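Local coordinates for Serine/threonine-protein kinase PknE (Mycobacterium tuberculosis, PDB 2H34) that phosphorylates serine and threonine residues of proteins with ATP, as the cytoplasmic catalytic domain of a transmembrane mycobacterial kinase, at residues 217-229 with 268-282. Residues are numbered along the deposited sequence; the frame is centred on the assembly and turned at random.
Sequences DIYALTCVLYECL and VIARGMAKNPEDRYV
Helix 217-229 packs through Tyr219 and Thr222 against the C-terminal end of helix 268-272, the two short axes running near antiparallel at 151° and 9.2 Å apart, with the CA atoms of Thr222 and Gly272 separated by 5.5 Å. At Gly272, which has no side chain, CG2 of Thr222 lies against the backbone and reaches on to CA of Ile269, while OG1 turns back along its own helix to bond Ile218 O at 2.8 Å. With CG anti to the backbone N (chi1 -174°), the Tyr219 ring reaches the turn that follows Gly272. CB of selenomethionine Met273 sits over one ring face in a CH-pi contact, 3.9 Å from the centroid, and its CE continues to Cys223 SG. This is the C-lobe of the protein kinase fold, where helix 217-229 corresponds to the central helix F; Arg280, by its place in the sequence, is the kinase-family arginine that pairs with the APE-motif glutamate, here Glu205. The Arg280 guanidinium is sandwiched between Pro277 CA and Tyr219 CD1, the ring plane turned 72° from it, and a nearly straight bond from NE to Ala274 O (2.9 Å), together with the salt bridge from NH2 to Glu205, limits its rotation. At the N-terminal end of helix 217-229, Ile218 CG2 packs on Tyr281 CB.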
loop_
_atom_site.group_PDB
_atom_site.type_symbol
_atom_site.label_atom_id
_atom_site.label_comp_id
_atom_site.label_asym_id
_atom_site.label_seq_id
_atom_site.Cartn_x
_atom_site.Cartn_y
_atom_site.Cartn_z
ATOM N N ASP A 217 -2.514 7.881 5.108
ATOM C CA ASP A 217 -1.791 7.258 3.983
ATOM C C ASP A 217 -0.783 8.166 3.251
ATOM O O ASP A 217 0.263 7.697 2.794
ATOM C CB ASP A 217 -2.748 6.576 2.987
ATOM C CG ASP A 217 -3.921 7.454 2.571
ATOM O OD1 ASP A 217 -4.563 7.140 1.540
ATOM O OD2 ASP A 217 -4.222 8.439 3.268
ATOM N N ILE A 218 -1.089 9.460 3.167
ATOM C CA ILE A 218 -0.173 10.450 2.590
ATOM C C ILE A 218 1.156 10.460 3.342
ATOM O O ILE A 218 2.218 10.534 2.730
ATOM C CB ILE A 218 -0.816 11.872 2.562
ATOM C CG1 ILE A 218 -1.918 11.921 1.503
ATOM C CG2 ILE A 218 0.228 12.955 2.268
ATOM C CD1 ILE A 218 -3.106 12.710 1.897
ATOM N N TYR A 219 1.079 10.366 4.665
ATOM C CA TYR A 219 2.263 10.310 5.523
ATOM C C TYR A 219 3.047 9.047 5.184
ATOM O O TYR A 219 4.242 9.110 4.864
ATOM C CB TYR A 219 1.858 10.294 7.006
ATOM C CG TYR A 219 3.006 10.376 8.015
ATOM C CD1 TYR A 219 3.312 11.584 8.637
ATOM C CD2 TYR A 219 3.745 9.251 8.385
ATOM C CE1 TYR A 219 4.334 11.686 9.571
ATOM C CE2 TYR A 219 4.781 9.346 9.320
ATOM C CZ TYR A 219 5.065 10.574 9.902
ATOM O OH TYR A 219 6.074 10.730 10.825
ATOM N N ALA A 220 2.361 7.904 5.259
ATOM C CA ALA A 220 2.964 6.616 4.968
ATOM C C ALA A 220 3.715 6.632 3.623
ATOM O O ALA A 220 4.907 6.305 3.560
ATOM C CB ALA A 220 1.901 5.547 4.988
ATOM N N LEU A 221 3.033 7.064 2.564
ATOM C CA LEU A 221 3.628 7.082 1.220
ATOM C C LEU A 221 4.941 7.859 1.166
ATOM O O LEU A 221 5.849 7.514 0.405
ATOM C CB LEU A 221 2.646 7.648 0.196
ATOM C CG LEU A 221 2.913 7.373 -1.281
ATOM C CD1 LEU A 221 2.782 5.899 -1.577
ATOM C CD2 LEU A 221 1.951 8.163 -2.156
ATOM N N THR A 222 5.035 8.902 1.985
ATOM C CA THR A 222 6.216 9.746 1.996
ATOM C C THR A 222 7.391 9.021 2.669
ATOM O O THR A 222 8.525 9.095 2.182
ATOM C CB THR A 222 5.923 11.117 2.640
ATOM O OG1 THR A 222 4.681 11.610 2.142
ATOM C CG2 THR A 222 7.006 12.109 2.303
ATOM N N CYS A 223 7.121 8.308 3.763
ATOM C CA CYS A 223 8.095 7.361 4.306
ATOM C C CYS A 223 8.518 6.344 3.222
ATOM O O CYS A 223 9.711 6.100 3.008
ATOM C CB CYS A 223 7.525 6.625 5.515
ATOM S SG CYS A 223 7.010 7.685 6.893
ATOM N N VAL A 224 7.545 5.781 2.513
ATOM C CA VAL A 224 7.863 4.811 1.485
ATOM C C VAL A 224 8.753 5.438 0.402
ATOM O O VAL A 224 9.763 4.840 -0.006
ATOM C CB VAL A 224 6.602 4.180 0.872
ATOM C CG1 VAL A 224 6.976 3.325 -0.321
ATOM C CG2 VAL A 224 5.886 3.334 1.896
ATOM N N LEU A 225 8.393 6.642 -0.041
ATOM C CA LEU A 225 9.197 7.365 -1.016
ATOM C C LEU A 225 10.619 7.528 -0.484
ATOM O O LEU A 225 11.591 7.187 -1.170
ATOM C CB LEU A 225 8.578 8.731 -1.313
ATOM C CG LEU A 225 9.391 9.722 -2.166
ATOM C CD1 LEU A 225 9.724 9.171 -3.547
ATOM C CD2 LEU A 225 8.661 11.051 -2.280
ATOM N N TYR A 226 10.727 8.027 0.750
ATOM C CA TYR A 226 12.010 8.169 1.415
ATOM C C TYR A 226 12.848 6.915 1.274
ATOM O O TYR A 226 13.991 6.968 0.804
ATOM C CB TYR A 226 11.824 8.469 2.893
ATOM C CG TYR A 226 13.139 8.741 3.617
ATOM C CD1 TYR A 226 13.741 10.002 3.566
ATOM C CD2 TYR A 226 13.783 7.732 4.342
ATOM C CE1 TYR A 226 14.943 10.243 4.221
ATOM C CE2 TYR A 226 14.980 7.968 4.999
ATOM C CZ TYR A 226 15.549 9.221 4.938
ATOM O OH TYR A 226 16.734 9.449 5.580
ATOM N N GLU A 227 12.264 5.787 1.674
ATOM C CA GLU A 227 12.969 4.512 1.657
ATOM C C GLU A 227 13.459 4.119 0.271
ATOM O O GLU A 227 14.573 3.599 0.139
ATOM C CB GLU A 227 12.116 3.396 2.247
ATOM C CG GLU A 227 12.930 2.143 2.506
ATOM C CD GLU A 227 12.199 1.105 3.327
ATOM O OE1 GLU A 227 11.146 1.436 3.928
ATOM O OE2 GLU A 227 12.697 -0.043 3.372
ATOM N N CYS A 228 12.634 4.372 -0.745
ATOM C CA CYS A 228 12.994 4.083 -2.130
ATOM C C CYS A 228 14.229 4.854 -2.545
ATOM O O CYS A 228 15.035 4.385 -3.355
ATOM C CB CYS A 228 11.858 4.473 -3.075
ATOM S SG CYS A 228 10.339 3.531 -2.878
ATOM N N LEU A 229 14.353 6.056 -1.992
ATOM C CA LEU A 229 15.429 6.960 -2.351
ATOM C C LEU A 229 16.706 6.575 -1.632
ATOM O O LEU A 229 17.740 6.339 -2.260
ATOM C CB LEU A 229 15.040 8.409 -2.029
ATOM C CG LEU A 229 13.939 9.013 -2.910
ATOM C CD1 LEU A 229 13.323 10.255 -2.283
ATOM C CD2 LEU A 229 14.464 9.316 -4.312
ATOM N N VAL A 268 9.960 18.198 -0.175
ATOM C CA VAL A 268 8.867 17.248 -0.353
ATOM C C VAL A 268 8.665 16.331 0.865
ATOM O O VAL A 268 7.561 16.242 1.400
ATOM C CB VAL A 268 9.013 16.424 -1.638
ATOM C CG1 VAL A 268 7.994 15.291 -1.655
ATOM C CG2 VAL A 268 8.816 17.310 -2.839
ATOM N N ILE A 269 9.734 15.683 1.313
ATOM C CA ILE A 269 9.634 14.793 2.465
ATOM C C ILE A 269 9.229 15.549 3.714
ATOM O O ILE A 269 8.389 15.073 4.474
ATOM C CB ILE A 269 10.914 13.948 2.684
ATOM C CG1 ILE A 269 10.951 12.816 1.659
ATOM C CG2 ILE A 269 10.928 13.299 4.056
ATOM C CD1 ILE A 269 11.762 13.123 0.454
ATOM N N ALA A 270 9.792 16.741 3.896
ATOM C CA ALA A 270 9.477 17.575 5.056
ATOM C C ALA A 270 7.990 17.866 5.094
ATOM O O ALA A 270 7.357 17.750 6.134
ATOM C CB ALA A 270 10.265 18.870 5.017
ATOM N N ARG A 271 7.438 18.234 3.946
ATOM C CA ARG A 271 6.023 18.529 3.855
ATOM C C ARG A 271 5.196 17.260 4.003
ATOM O O ARG A 271 4.169 17.258 4.676
ATOM C CB ARG A 271 5.705 19.229 2.534
ATOM C CG ARG A 271 4.262 19.650 2.413
ATOM C CD ARG A 271 4.104 20.993 1.708
ATOM N NE ARG A 271 2.752 21.488 1.930
ATOM C CZ ARG A 271 2.414 22.336 2.894
ATOM N NH1 ARG A 271 3.334 22.829 3.710
ATOM N NH2 ARG A 271 1.145 22.691 3.039
ATOM N N GLY A 272 5.661 16.184 3.374
ATOM C CA GLY A 272 4.898 14.946 3.278
ATOM C C GLY A 272 4.788 14.210 4.596
ATOM O O GLY A 272 3.813 13.486 4.839
HETATM N N MSE A 273 5.795 14.379 5.445
HETATM C CA MSE A 273 5.717 13.844 6.790
HETATM C C MSE A 273 5.922 14.924 7.842
HETATM O O MSE A 273 6.478 14.671 8.912
HETATM C CB MSE A 273 6.647 12.642 6.982
HETATM C CG MSE A 273 8.092 12.835 6.577
HETATM SE SE MSE A 273 9.026 11.099 6.543
HETATM C CE MSE A 273 9.006 10.714 8.470
ATOM N N ALA A 274 5.445 16.125 7.525
ATOM C CA ALA A 274 5.365 17.214 8.486
ATOM C C ALA A 274 4.598 16.716 9.698
ATOM O O ALA A 274 3.799 15.778 9.591
ATOM C CB ALA A 274 4.668 18.414 7.864
ATOM N N LYS A 275 4.842 17.333 10.849
ATOM C CA LYS A 275 4.324 16.805 12.109
ATOM C C LYS A 275 2.817 16.985 12.233
ATOM O O LYS A 275 2.085 16.001 12.377
ATOM C CB LYS A 275 5.073 17.411 13.291
ATOM C CG LYS A 275 6.553 17.088 13.273
ATOM C CD LYS A 275 6.791 15.598 13.467
ATOM C CE LYS A 275 8.226 15.234 13.170
ATOM N NZ LYS A 275 8.592 13.933 13.788
ATOM N N ASN A 276 2.364 18.238 12.143
ATOM C CA ASN A 276 0.938 18.545 12.061
ATOM C C ASN A 276 0.339 18.080 10.713
ATOM O O ASN A 276 0.805 18.485 9.634
ATOM C CB ASN A 276 0.698 20.037 12.318
ATOM C CG ASN A 276 -0.784 20.405 12.409
ATOM O OD1 ASN A 276 -1.635 19.846 11.709
ATOM N ND2 ASN A 276 -1.090 21.386 13.255
ATOM N N PRO A 277 -0.685 17.207 10.780
ATOM C CA PRO A 277 -1.379 16.690 9.606
ATOM C C PRO A 277 -1.743 17.790 8.620
ATOM O O PRO A 277 -1.682 17.579 7.412
ATOM C CB PRO A 277 -2.658 16.086 10.192
ATOM C CG PRO A 277 -2.311 15.715 11.559
ATOM C CD PRO A 277 -1.236 16.652 12.028
ATOM N N GLU A 278 -2.104 18.960 9.137
ATOM C CA GLU A 278 -2.566 20.054 8.299
ATOM C C GLU A 278 -1.442 20.760 7.557
ATOM O O GLU A 278 -1.704 21.614 6.723
ATOM C CB GLU A 278 -3.385 21.048 9.115
ATOM C CG GLU A 278 -4.626 20.418 9.714
ATOM C CD GLU A 278 -5.416 21.368 10.594
ATOM O OE1 GLU A 278 -4.863 21.866 11.604
ATOM O OE2 GLU A 278 -6.606 21.603 10.280
ATOM N N ASP A 279 -0.196 20.396 7.850
ATOM C CA ASP A 279 0.950 20.919 7.105
ATOM C C ASP A 279 1.368 20.058 5.936
ATOM O O ASP A 279 2.234 20.459 5.168
ATOM C CB ASP A 279 2.135 21.092 8.027
ATOM C CG ASP A 279 1.759 21.801 9.268
ATOM O OD1 ASP A 279 0.827 22.628 9.178
ATOM O OD2 ASP A 279 2.361 21.528 10.329
ATOM N N ARG A 280 0.777 18.875 5.816
ATOM C CA ARG A 280 1.216 17.912 4.823
ATOM C C ARG A 280 0.437 18.167 3.559
ATOM O O ARG A 280 -0.433 19.040 3.542
ATOM C CB ARG A 280 0.974 16.481 5.300
ATOM C CG ARG A 280 1.753 16.105 6.533
ATOM C CD ARG A 280 1.388 14.707 6.963
ATOM N NE ARG A 280 1.488 14.524 8.409
ATOM C CZ ARG A 280 0.626 13.805 9.124
ATOM N NH1 ARG A 280 -0.403 13.221 8.521
ATOM N NH2 ARG A 280 0.786 13.668 10.431
ATOM N N TYR A 281 0.737 17.407 2.507
ATOM C CA TYR A 281 -0.043 17.478 1.294
ATOM C C TYR A 281 -1.418 16.931 1.592
ATOM O O TYR A 281 -1.566 16.054 2.430
ATOM C CB TYR A 281 0.610 16.684 0.177
ATOM C CG TYR A 281 2.028 17.105 -0.149
ATOM C CD1 TYR A 281 3.120 16.434 0.401
ATOM C CD2 TYR A 281 2.279 18.155 -1.025
ATOM C CE1 TYR A 281 4.423 16.815 0.097
ATOM C CE2 TYR A 281 3.572 18.537 -1.338
ATOM C CZ TYR A 281 4.633 17.869 -0.773
ATOM O OH TYR A 281 5.911 18.240 -1.087
ATOM N N VAL A 282 -2.422 17.484 0.924
ATOM C CA VAL A 282 -3.814 17.097 1.136
ATOM C C VAL A 282 -4.141 15.806 0.382
ATOM O O VAL A 282 -4.997 15.023 0.807
ATOM C CB VAL A 282 -4.754 18.254 0.736
ATOM C CG1 VAL A 282 -6.220 17.819 0.723
ATOM C CG2 VAL A 282 -4.564 19.389 1.716
#